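Local coordinates for protein glycoside transferase (PDB 6R2M) that probably hydrolyses exopolysaccharide outside the cell as a glycoside hydrolase, at residues Y265-Q270 and H300-I305; D187-E192 and S205-I210; G54-Y59 and Q70-H75. One frame throughout, in Å; residues are numbered along the deposited sequence.

Contact 1 of 3, residues Y265-Q270 and H300-I305; sequences YAFLTQ and HFFDYI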
loop_
_atom_site.group_PDB
_atom_site.type_symbol
_atom_site.label_atom_id
_atom_site.label_comp_id
_atom_site.label_asym_id
_atom_site.label_seq_id
_atom_site.Cartn_x
_atom_site.Cartn_y
_atom_site.Cartn_z
ATOM N N TYR A 265 -5.342 6.469 -9.680
ATOM C CA TYR A 265 -6.582 5.927 -10.235
ATOM C C TYR A 265 -6.905 4.546 -9.680
ATOM O O TYR A 265 -8.088 4.214 -9.514
ATOM C CB TYR A 265 -6.505 5.887 -11.758
ATOM C CG TYR A 265 -6.642 7.263 -12.375
ATOM C CD1 TYR A 265 -7.627 8.141 -11.931
ATOM C CD2 TYR A 265 -5.803 7.675 -13.406
ATOM C CE1 TYR A 265 -7.761 9.413 -12.484
ATOM C CE2 TYR A 265 -5.939 8.948 -13.983
ATOM C CZ TYR A 265 -6.926 9.806 -13.509
ATOM O OH TYR A 265 -7.065 11.057 -14.073
ATOM N N ALA A 266 -5.890 3.727 -9.379
ATOM C CA ALA A 266 -6.176 2.443 -8.744
ATOM C C ALA A 266 -6.822 2.648 -7.379
ATOM O O ALA A 266 -7.841 2.016 -7.056
ATOM C CB ALA A 266 -4.894 1.618 -8.615
ATOM N N PHE A 267 -6.287 3.578 -6.586
ATOM C CA PHE A 267 -6.845 3.802 -5.256
ATOM C C PHE A 267 -8.185 4.525 -5.317
ATOM O O PHE A 267 -9.047 4.254 -4.482
ATOM C CB PHE A 267 -5.857 4.572 -4.393
ATOM C CG PHE A 267 -4.589 3.817 -4.121
ATOM C CD1 PHE A 267 -4.551 2.438 -4.218
ATOM C CD2 PHE A 267 -3.432 4.494 -3.795
ATOM C CE1 PHE A 267 -3.374 1.745 -3.984
ATOM C CE2 PHE A 267 -2.258 3.822 -3.549
ATOM C CZ PHE A 267 -2.223 2.429 -3.647
ATOM N N LEU A 268 -8.385 5.426 -6.291
ATOM C CA LEU A 268 -9.710 6.024 -6.481
ATOM C C LEU A 268 -10.755 4.968 -6.807
ATOM O O LEU A 268 -11.884 5.025 -6.305
ATOM C CB LEU A 268 -9.671 7.056 -7.601
ATOM C CG LEU A 268 -9.190 8.439 -7.227
ATOM C CD1 LEU A 268 -8.876 9.193 -8.498
ATOM C CD2 LEU A 268 -10.294 9.142 -6.438
ATOM N N THR A 269 -10.415 4.026 -7.687
ATOM C CA THR A 269 -11.345 2.969 -8.040
ATOM C C THR A 269 -11.728 2.155 -6.811
ATOM O O THR A 269 -12.916 1.906 -6.567
ATOM C CB THR A 269 -10.717 2.108 -9.132
ATOM O OG1 THR A 269 -10.504 2.942 -10.282
ATOM C CG2 THR A 269 -11.621 0.943 -9.500
ATOM N N GLN A 270 -10.733 1.787 -5.989
ATOM C CA GLN A 270 -11.000 1.083 -4.735
ATOM C C GLN A 270 -11.864 1.917 -3.796
ATOM O O GLN A 270 -12.796 1.399 -3.171
ATOM C CB GLN A 270 -9.690 0.727 -4.032
ATOM C CG GLN A 270 -8.799 -0.191 -4.832
ATOM C CD GLN A 270 -7.427 -0.367 -4.195
ATOM O OE1 GLN A 270 -7.276 -0.282 -2.979
ATOM N NE2 GLN A 270 -6.417 -0.600 -5.024
ATOM N N HIS A 300 7.234 2.811 -12.337
ATOM C CA HIS A 300 7.562 2.278 -11.023
ATOM C C HIS A 300 6.744 1.023 -10.765
ATOM O O HIS A 300 5.564 0.957 -11.108
ATOM C CB HIS A 300 7.259 3.337 -9.976
ATOM C CG HIS A 300 7.876 3.086 -8.642
ATOM N ND1 HIS A 300 7.500 2.039 -7.826
ATOM C CD2 HIS A 300 8.814 3.781 -7.958
ATOM C CE1 HIS A 300 8.201 2.086 -6.707
ATOM N NE2 HIS A 300 9.002 3.136 -6.760
ATOM N N PHE A 301 7.386 0.018 -10.171
ATOM C CA PHE A 301 6.665 -1.203 -9.828
ATOM C C PHE A 301 5.378 -0.903 -9.063
ATOM O O PHE A 301 4.357 -1.576 -9.259
ATOM C CB PHE A 301 7.568 -2.131 -9.018
ATOM C CG PHE A 301 6.981 -3.482 -8.814
ATOM C CD1 PHE A 301 6.975 -4.406 -9.844
ATOM C CD2 PHE A 301 6.397 -3.820 -7.594
ATOM C CE1 PHE A 301 6.409 -5.671 -9.647
ATOM C CE2 PHE A 301 5.841 -5.058 -7.387
ATOM C CZ PHE A 301 5.842 -5.993 -8.415
ATOM N N PHE A 302 5.409 0.098 -8.177
ATOM C CA PHE A 302 4.215 0.462 -7.408
ATOM C C PHE A 302 3.035 0.754 -8.321
ATOM O O PHE A 302 1.913 0.312 -8.053
ATOM C CB PHE A 302 4.501 1.681 -6.538
ATOM C CG PHE A 302 3.429 1.992 -5.515
ATOM C CD1 PHE A 302 3.379 1.311 -4.303
ATOM C CD2 PHE A 302 2.523 3.031 -5.726
ATOM C CE1 PHE A 302 2.426 1.647 -3.331
ATOM C CE2 PHE A 302 1.579 3.356 -4.770
ATOM C CZ PHE A 302 1.528 2.672 -3.569
ATOM N N ASP A 303 3.273 1.489 -9.416
ATOM C CA ASP A 303 2.194 1.783 -10.358
ATOM C C ASP A 303 1.796 0.537 -11.136
ATOM O O ASP A 303 0.605 0.232 -11.279
ATOM C CB ASP A 303 2.624 2.891 -11.324
ATOM C CG ASP A 303 2.678 4.253 -10.670
ATOM O OD1 ASP A 303 1.733 4.610 -9.948
ATOM O OD2 ASP A 303 3.680 4.969 -10.885
ATOM N N TYR A 304 2.785 -0.201 -11.636
ATOM C CA TYR A 304 2.502 -1.397 -12.414
ATOM C C TYR A 304 1.652 -2.372 -11.611
ATOM O O TYR A 304 0.604 -2.832 -12.074
ATOM C CB TYR A 304 3.814 -2.056 -12.848
ATOM C CG TYR A 304 3.601 -3.425 -13.447
ATOM C CD1 TYR A 304 3.209 -3.567 -14.773
ATOM C CD2 TYR A 304 3.740 -4.571 -12.680
ATOM C CE1 TYR A 304 2.974 -4.816 -15.313
ATOM C CE2 TYR A 304 3.516 -5.822 -13.216
ATOM C CZ TYR A 304 3.138 -5.937 -14.528
ATOM O OH TYR A 304 2.920 -7.207 -15.032
ATOM N N ILE A 305 2.073 -2.668 -10.381
ATOM C CA ILE A 305 1.449 -3.779 -9.676
ATOM C C ILE A 305 0.123 -3.365 -9.050
ATOM O O ILE A 305 -0.782 -4.194 -8.920
ATOM C CB ILE A 305 2.412 -4.370 -8.629
ATOM C CG1 ILE A 305 1.936 -5.756 -8.184
ATOM C CG2 ILE A 305 2.613 -3.433 -7.422
ATOM C CD1 ILE A 305 2.092 -6.834 -9.268
#
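F267 and F302 are each brought to the contact by the first torsion: the F267 CG lies anti to the carbonyl carbon (chi1 -64°) and heads for the other helix, and the F302 CG lies anti to the backbone N (chi1 -169°), which swings its ring across to the partner. This aromatic pair joins helix 262-274 to the start of helix 301-312, consistent with neighbouring helices of an (alpha/alpha)6 barrel. The touch is narrow and apolar, with F267 CZ 3.8 Å from F302 CZ and the CE2 atoms of both rings just behind. F302 CZ stands at the edge of the F267 ring, near its plane, but the approach to the F302 ring is oblique; the planes are 79° apart and the centroids 6.0 Å. Around the pair, I210, M213 and M217 of helix 209-223 cover F267, while E51 and L55 of helix 50-62 pack on F302. The Q270 NE2 lies at the F267 ring edge, in its plane, and is hydrogen-bonded to T310 OG1. The backbone that carries F302 is itself anchored by an N-cap: H300 ND1 accepts from F302 N at 2.9 Å, with F302 N close to the imidazole plane of H300.

Contact 2 of 3, residues D187-E192 and S205-I210; sequences DPFFTE and SEVNMI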
loop_
_atom_site.group_PDB
_atom_site.type_symbol
_atom_site.label_atom_id
_atom_site.label_comp_id
_atom_site.label_asym_id
_atom_site.label_seq_id
_atom_site.Cartn_x
_atom_site.Cartn_y
_atom_site.Cartn_z
ATOM N N ASP A 187 -9.182 19.872 4.204
ATOM C CA ASP A 187 -9.716 21.212 3.931
ATOM C C ASP A 187 -9.171 21.866 2.660
ATOM O O ASP A 187 -8.668 23.000 2.712
ATOM C CB ASP A 187 -9.451 22.121 5.133
ATOM C CG ASP A 187 -10.318 23.371 5.129
ATOM O OD1 ASP A 187 -11.432 23.330 4.563
ATOM O OD2 ASP A 187 -9.871 24.404 5.681
ATOM N N PRO A 188 -9.293 21.224 1.489
ATOM C CA PRO A 188 -9.957 19.939 1.231
ATOM C C PRO A 188 -9.001 18.744 1.292
ATOM O O PRO A 188 -9.447 17.620 1.076
ATOM C CB PRO A 188 -10.507 20.126 -0.186
ATOM C CG PRO A 188 -9.439 20.953 -0.842
ATOM C CD PRO A 188 -8.861 21.861 0.231
ATOM N N PHE A 189 -7.721 18.986 1.581
ATOM C CA PHE A 189 -6.730 17.927 1.681
ATOM C C PHE A 189 -6.438 17.602 3.136
ATOM O O PHE A 189 -6.498 18.468 4.010
ATOM C CB PHE A 189 -5.436 18.326 0.978
ATOM C CG PHE A 189 -5.639 18.771 -0.434
ATOM C CD1 PHE A 189 -5.958 17.847 -1.427
ATOM C CD2 PHE A 189 -5.500 20.113 -0.777
ATOM C CE1 PHE A 189 -6.147 18.256 -2.743
ATOM C CE2 PHE A 189 -5.684 20.525 -2.095
ATOM C CZ PHE A 189 -6.005 19.589 -3.072
ATOM N N PHE A 190 -6.104 16.338 3.376
ATOM C CA PHE A 190 -5.760 15.889 4.718
ATOM C C PHE A 190 -4.394 16.422 5.124
ATOM O O PHE A 190 -3.459 16.450 4.313
ATOM C CB PHE A 190 -5.704 14.367 4.778
ATOM C CG PHE A 190 -7.026 13.690 4.620
ATOM C CD1 PHE A 190 -7.853 13.492 5.709
ATOM C CD2 PHE A 190 -7.424 13.188 3.377
ATOM C CE1 PHE A 190 -9.061 12.835 5.565
ATOM C CE2 PHE A 190 -8.639 12.536 3.229
ATOM C CZ PHE A 190 -9.451 12.355 4.316
ATOM N N THR A 191 -4.273 16.808 6.397
ATOM C CA THR A 191 -2.960 16.954 7.018
ATOM C C THR A 191 -2.341 15.574 7.151
ATOM O O THR A 191 -2.903 14.711 7.835
ATOM C CB THR A 191 -3.081 17.577 8.403
ATOM O OG1 THR A 191 -4.097 16.878 9.126
ATOM C CG2 THR A 191 -3.426 19.043 8.320
ATOM N N GLU A 192 -1.193 15.360 6.521
ATOM C CA GLU A 192 -0.677 14.004 6.407
ATOM C C GLU A 192 0.073 13.527 7.637
ATOM O O GLU A 192 0.254 12.314 7.793
ATOM C CB GLU A 192 0.268 13.894 5.210
ATOM C CG GLU A 192 -0.393 14.224 3.883
ATOM C CD GLU A 192 -0.151 15.658 3.434
ATOM O OE1 GLU A 192 0.059 16.537 4.297
ATOM O OE2 GLU A 192 -0.157 15.906 2.204
ATOM N N SER A 205 3.622 23.333 0.368
ATOM C CA SER A 205 2.765 23.804 -0.718
ATOM C C SER A 205 2.112 22.718 -1.559
ATOM O O SER A 205 1.158 23.034 -2.277
ATOM C CB SER A 205 3.553 24.727 -1.651
ATOM O OG SER A 205 4.725 24.083 -2.107
ATOM N N GLU A 206 2.560 21.470 -1.519
ATOM C CA GLU A 206 2.052 20.450 -2.423
ATOM C C GLU A 206 1.527 19.251 -1.646
ATOM O O GLU A 206 2.078 18.885 -0.601
ATOM C CB GLU A 206 3.155 19.988 -3.377
ATOM C CG GLU A 206 2.706 19.046 -4.456
ATOM C CD GLU A 206 3.855 18.662 -5.370
ATOM O OE1 GLU A 206 4.794 17.970 -4.906
ATOM O OE2 GLU A 206 3.825 19.056 -6.560
ATOM N N VAL A 207 0.469 18.627 -2.174
ATOM C CA VAL A 207 0.016 17.327 -1.687
ATOM C C VAL A 207 0.236 16.291 -2.776
ATOM O O VAL A 207 0.098 16.585 -3.969
ATOM C CB VAL A 207 -1.460 17.326 -1.239
ATOM C CG1 VAL A 207 -1.648 18.244 -0.033
ATOM C CG2 VAL A 207 -2.369 17.730 -2.380
ATOM N N ASN A 208 0.582 15.077 -2.358
ATOM C CA ASN A 208 0.704 13.929 -3.248
ATOM C C ASN A 208 -0.579 13.108 -3.140
ATOM O O ASN A 208 -0.925 12.641 -2.050
ATOM C CB ASN A 208 1.928 13.105 -2.848
ATOM C CG ASN A 208 2.220 11.982 -3.807
ATOM O OD1 ASN A 208 1.321 11.264 -4.231
ATOM N ND2 ASN A 208 3.488 11.816 -4.152
ATOM N N MET A 209 -1.294 12.943 -4.258
ATOM C CA MET A 209 -2.612 12.320 -4.180
ATOM C C MET A 209 -2.554 10.818 -3.909
ATOM O O MET A 209 -3.574 10.248 -3.507
ATOM C CB MET A 209 -3.406 12.610 -5.458
ATOM C CG MET A 209 -3.833 14.080 -5.570
ATOM S SD MET A 209 -4.952 14.604 -4.242
ATOM C CE MET A 209 -6.467 13.853 -4.811
ATOM N N ILE A 210 -1.411 10.156 -4.127
ATOM C CA ILE A 210 -1.274 8.785 -3.630
ATOM C C ILE A 210 -1.454 8.768 -2.120
ATOM O O ILE A 210 -2.237 7.982 -1.573
ATOM C CB ILE A 210 0.092 8.186 -4.012
ATOM C CG1 ILE A 210 0.208 8.051 -5.523
ATOM C CG2 ILE A 210 0.280 6.831 -3.307
ATOM C CD1 ILE A 210 1.573 7.495 -5.955
HETATM O O HOH W 1 1.365 18.357 2.139
HETATM O O HOH W 2 1.329 14.653 0.379
#
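F189 lays one face of its ring on V207, a CH-pi contact that fastens the 187-192 loop to strand 206-208, which pairs antiparallel with strand 247-249 and runs directly into helix 209-223. V207 is turned so that CG1 lies anti to the carbonyl carbon (chi1 -65°) and CG2 sits between backbone N and carbonyl carbon. V207 CG2 stands 3.8 Å from the centroid of the F189 ring, only 14° off the ring normal. P188, which follows a cis peptide bond, puts its CG 3.9 Å above the opposite face of the F189 plane, towards the rim, so the phenyl group is held between two aliphatic groups. M209 folds back on itself at chi2 and chi3, bringing M209 SD obliquely to 4.1 Å from F189 CE1, a Met-aromatic contact. E192 is bent at chi2 (97°), which brings E192 OE2 to 3.6 Å from V207 CG1, the other branch of the valine. The buried carboxylate is also bonded: E192 OE1 accepts from A202 N, and E192 OE2 accepts from water 2 at 2.7 Å, which in turn accepts from N208 N at 2.9 Å. Water 1 lies where it can donate to E192 OE2 or E206 O. At the end of the strand, N208 caps helix 209-223, N208 OD1 accepting from I210 N at 2.9 Å in the plane of the N208 side-chain carbonyl.

Contact 3 of 3, residues G54-Y59 and Q70-H75; sequences GLYMEY and QEQVSH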
loop_
_atom_site.group_PDB
_atom_site.type_symbol
_atom_site.label_atom_id
_atom_site.label_comp_id
_atom_site.label_asym_id
_atom_site.label_seq_id
_atom_site.Cartn_x
_atom_site.Cartn_y
_atom_site.Cartn_z
ATOM N N GLY A 54 5.908 -6.974 -0.939
ATOM C CA GLY A 54 4.608 -7.137 -0.306
ATOM C C GLY A 54 3.455 -7.002 -1.292
ATOM O O GLY A 54 2.461 -7.731 -1.202
ATOM N N LEU A 55 3.561 -6.063 -2.231
ATOM C CA LEU A 55 2.512 -5.911 -3.241
ATOM C C LEU A 55 2.473 -7.124 -4.166
ATOM O O LEU A 55 1.395 -7.597 -4.541
ATOM C CB LEU A 55 2.734 -4.630 -4.045
ATOM C CG LEU A 55 2.327 -3.348 -3.330
ATOM C CD1 LEU A 55 3.027 -2.176 -3.985
ATOM C CD2 LEU A 55 0.809 -3.176 -3.354
ATOM N N TYR A 56 3.640 -7.646 -4.523
ATOM C CA TYR A 56 3.676 -8.850 -5.335
ATOM C C TYR A 56 3.067 -10.023 -4.583
ATOM O O TYR A 56 2.288 -10.792 -5.155
ATOM C CB TYR A 56 5.116 -9.131 -5.752
ATOM C CG TYR A 56 5.280 -10.141 -6.863
ATOM C CD1 TYR A 56 4.334 -10.284 -7.875
ATOM C CD2 TYR A 56 6.399 -10.948 -6.888
ATOM C CE1 TYR A 56 4.520 -11.219 -8.890
ATOM C CE2 TYR A 56 6.587 -11.892 -7.888
ATOM C CZ TYR A 56 5.648 -12.011 -8.883
ATOM O OH TYR A 56 5.860 -12.952 -9.872
ATOM N N MET A 57 3.380 -10.156 -3.288
ATOM C CA MET A 57 2.743 -11.195 -2.479
ATOM C C MET A 57 1.229 -11.050 -2.470
ATOM O O MET A 57 0.503 -12.047 -2.578
ATOM C CB MET A 57 3.285 -11.149 -1.055
ATOM C CG MET A 57 4.694 -11.684 -0.964
ATOM S SD MET A 57 5.521 -11.382 0.627
ATOM C CE MET A 57 4.421 -12.272 1.750
ATOM N N GLU A 58 0.740 -9.815 -2.311
ATOM C CA GLU A 58 -0.697 -9.563 -2.339
ATOM C C GLU A 58 -1.305 -10.029 -3.660
ATOM O O GLU A 58 -2.331 -10.726 -3.678
ATOM C CB GLU A 58 -0.936 -8.070 -2.100
ATOM C CG GLU A 58 -2.378 -7.665 -2.056
ATOM C CD GLU A 58 -2.547 -6.196 -1.690
ATOM O OE1 GLU A 58 -1.638 -5.631 -1.041
ATOM O OE2 GLU A 58 -3.595 -5.610 -2.034
ATOM N N TYR A 59 -0.672 -9.664 -4.780
ATOM C CA TYR A 59 -1.146 -10.095 -6.087
ATOM C C TYR A 59 -1.170 -11.616 -6.199
ATOM O O TYR A 59 -2.131 -12.190 -6.716
ATOM C CB TYR A 59 -0.269 -9.488 -7.193
ATOM C CG TYR A 59 -0.725 -9.910 -8.566
ATOM C CD1 TYR A 59 -1.754 -9.222 -9.207
ATOM C CD2 TYR A 59 -0.179 -11.023 -9.191
ATOM C CE1 TYR A 59 -2.201 -9.604 -10.454
ATOM C CE2 TYR A 59 -0.623 -11.426 -10.453
ATOM C CZ TYR A 59 -1.635 -10.713 -11.074
ATOM O OH TYR A 59 -2.106 -11.119 -12.318
ATOM N N GLN A 70 5.326 -18.663 -2.229
ATOM C CA GLN A 70 6.353 -19.204 -1.339
ATOM C C GLN A 70 7.750 -18.782 -1.781
ATOM O O GLN A 70 8.618 -18.545 -0.931
ATOM C CB GLN A 70 6.231 -20.731 -1.264
ATOM C CG GLN A 70 7.353 -21.433 -0.479
ATOM C CD GLN A 70 7.487 -20.945 0.949
ATOM O OE1 GLN A 70 6.500 -20.703 1.625
ATOM N NE2 GLN A 70 8.725 -20.801 1.414
ATOM N N GLU A 71 7.982 -18.658 -3.093
ATOM C CA GLU A 71 9.281 -18.170 -3.550
ATOM C C GLU A 71 9.537 -16.771 -3.020
ATOM O O GLU A 71 10.658 -16.454 -2.599
ATOM C CB GLU A 71 9.358 -18.183 -5.078
ATOM C CG GLU A 71 9.598 -19.577 -5.628
ATOM C CD GLU A 71 9.280 -19.683 -7.092
ATOM O OE1 GLU A 71 8.858 -18.672 -7.682
ATOM O OE2 GLU A 71 9.442 -20.794 -7.645
ATOM N N GLN A 72 8.493 -15.936 -2.990
ATOM C CA GLN A 72 8.620 -14.599 -2.429
ATOM C C GLN A 72 8.835 -14.641 -0.922
ATOM O O GLN A 72 9.631 -13.861 -0.399
ATOM C CB GLN A 72 7.386 -13.764 -2.774
ATOM C CG GLN A 72 7.269 -13.533 -4.283
ATOM C CD GLN A 72 8.547 -12.944 -4.862
ATOM O OE1 GLN A 72 8.991 -11.880 -4.445
ATOM N NE2 GLN A 72 9.135 -13.631 -5.839
ATOM N N VAL A 73 8.133 -15.532 -0.209
ATOM C CA VAL A 73 8.349 -15.634 1.240
ATOM C C VAL A 73 9.805 -15.986 1.526
ATOM O O VAL A 73 10.406 -15.467 2.475
ATOM C CB VAL A 73 7.388 -16.658 1.883
ATOM C CG1 VAL A 73 7.718 -16.868 3.364
ATOM C CG2 VAL A 73 5.962 -16.198 1.750
ATOM N N SER A 74 10.398 -16.849 0.696
ATOM C CA SER A 74 11.803 -17.211 0.872
ATOM C C SER A 74 12.716 -16.012 0.666
ATOM O O SER A 74 13.655 -15.806 1.443
ATOM C CB SER A 74 12.183 -18.342 -0.081
ATOM O OG SER A 74 11.649 -19.570 0.381
ATOM N N HIS A 75 12.463 -15.215 -0.378
ATOM C CA HIS A 75 13.263 -14.006 -0.577
ATOM C C HIS A 75 13.064 -13.030 0.568
ATOM O O HIS A 75 14.005 -12.346 0.991
ATOM C CB HIS A 75 12.901 -13.321 -1.901
ATOM C CG HIS A 75 13.360 -14.059 -3.117
ATOM N ND1 HIS A 75 14.665 -14.458 -3.302
ATOM C CD2 HIS A 75 12.683 -14.465 -4.218
ATOM C CE1 HIS A 75 14.770 -15.089 -4.460
ATOM N NE2 HIS A 75 13.581 -15.108 -5.035
#
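Y56 and Q72 cross at about a right angle, the amide of the glutamine lying along the CD2-CE2 side of the phenol with ring and amide planes 63° apart. The approach is oblique to the ring. The Q72 CD is 3.6 Å from Y56 CD2, while Q72 NE2 lies 3.7 Å from Y56 CE2, so both carbon atoms on that side of the ring meet the carboxamide. Two torsions bring them together: the Y56 CG is anti to its own N (chi1 -166°), which sends the ring towards the second helix, and Q72 bends at chi2, which turns the amide back to meet it. M57, the next residue, also reaches toward helix 66-79. M57 CG lies 3.9 Å from Q72 CB, and the bend at chi3 carries M57 CE to 4.2 Å from V73 CG2. Q72 CB thus packs on the M57 CG methylene, and the Q72 carboxamide on Y56. Other helices complete the packing: Q23 and V26 of helix 21-29 touch Y56, and A109 and L110 of helix 100-116 touch M57. The axes of segments 54-59 and 70-75 approach to 10.0 Å, their directions 159° apart, close to antiparallel. Helices 50-62 and 66-79, joined by a short turn, form an antiparallel alpha-hairpin, consistent with the helical pairs of an (alpha/alpha)6 barrel.

Overall arrangement
From the N terminus the three contacts follow in series, none enclosing or crossing another. Contact 3 comes first, closing a ten-residue stretch that holds the end of helix 50-62, the short turn 63-65 and the start of helix 66-79. Contact 2 closes next, over twelve residues that include strands 193-195 and 198-200, and ties the loop before them to the strand leading into helix 209-223. Contact 1 spans the longest excursion, across helix 278-290, and joins helix 262-274 to helix 301-312. It links the other two: I210 packs on F302, while L55 packs on I305. Contacts 2 and 3 lie on opposite sides of the chain's centre, their centres about 31 Å apart.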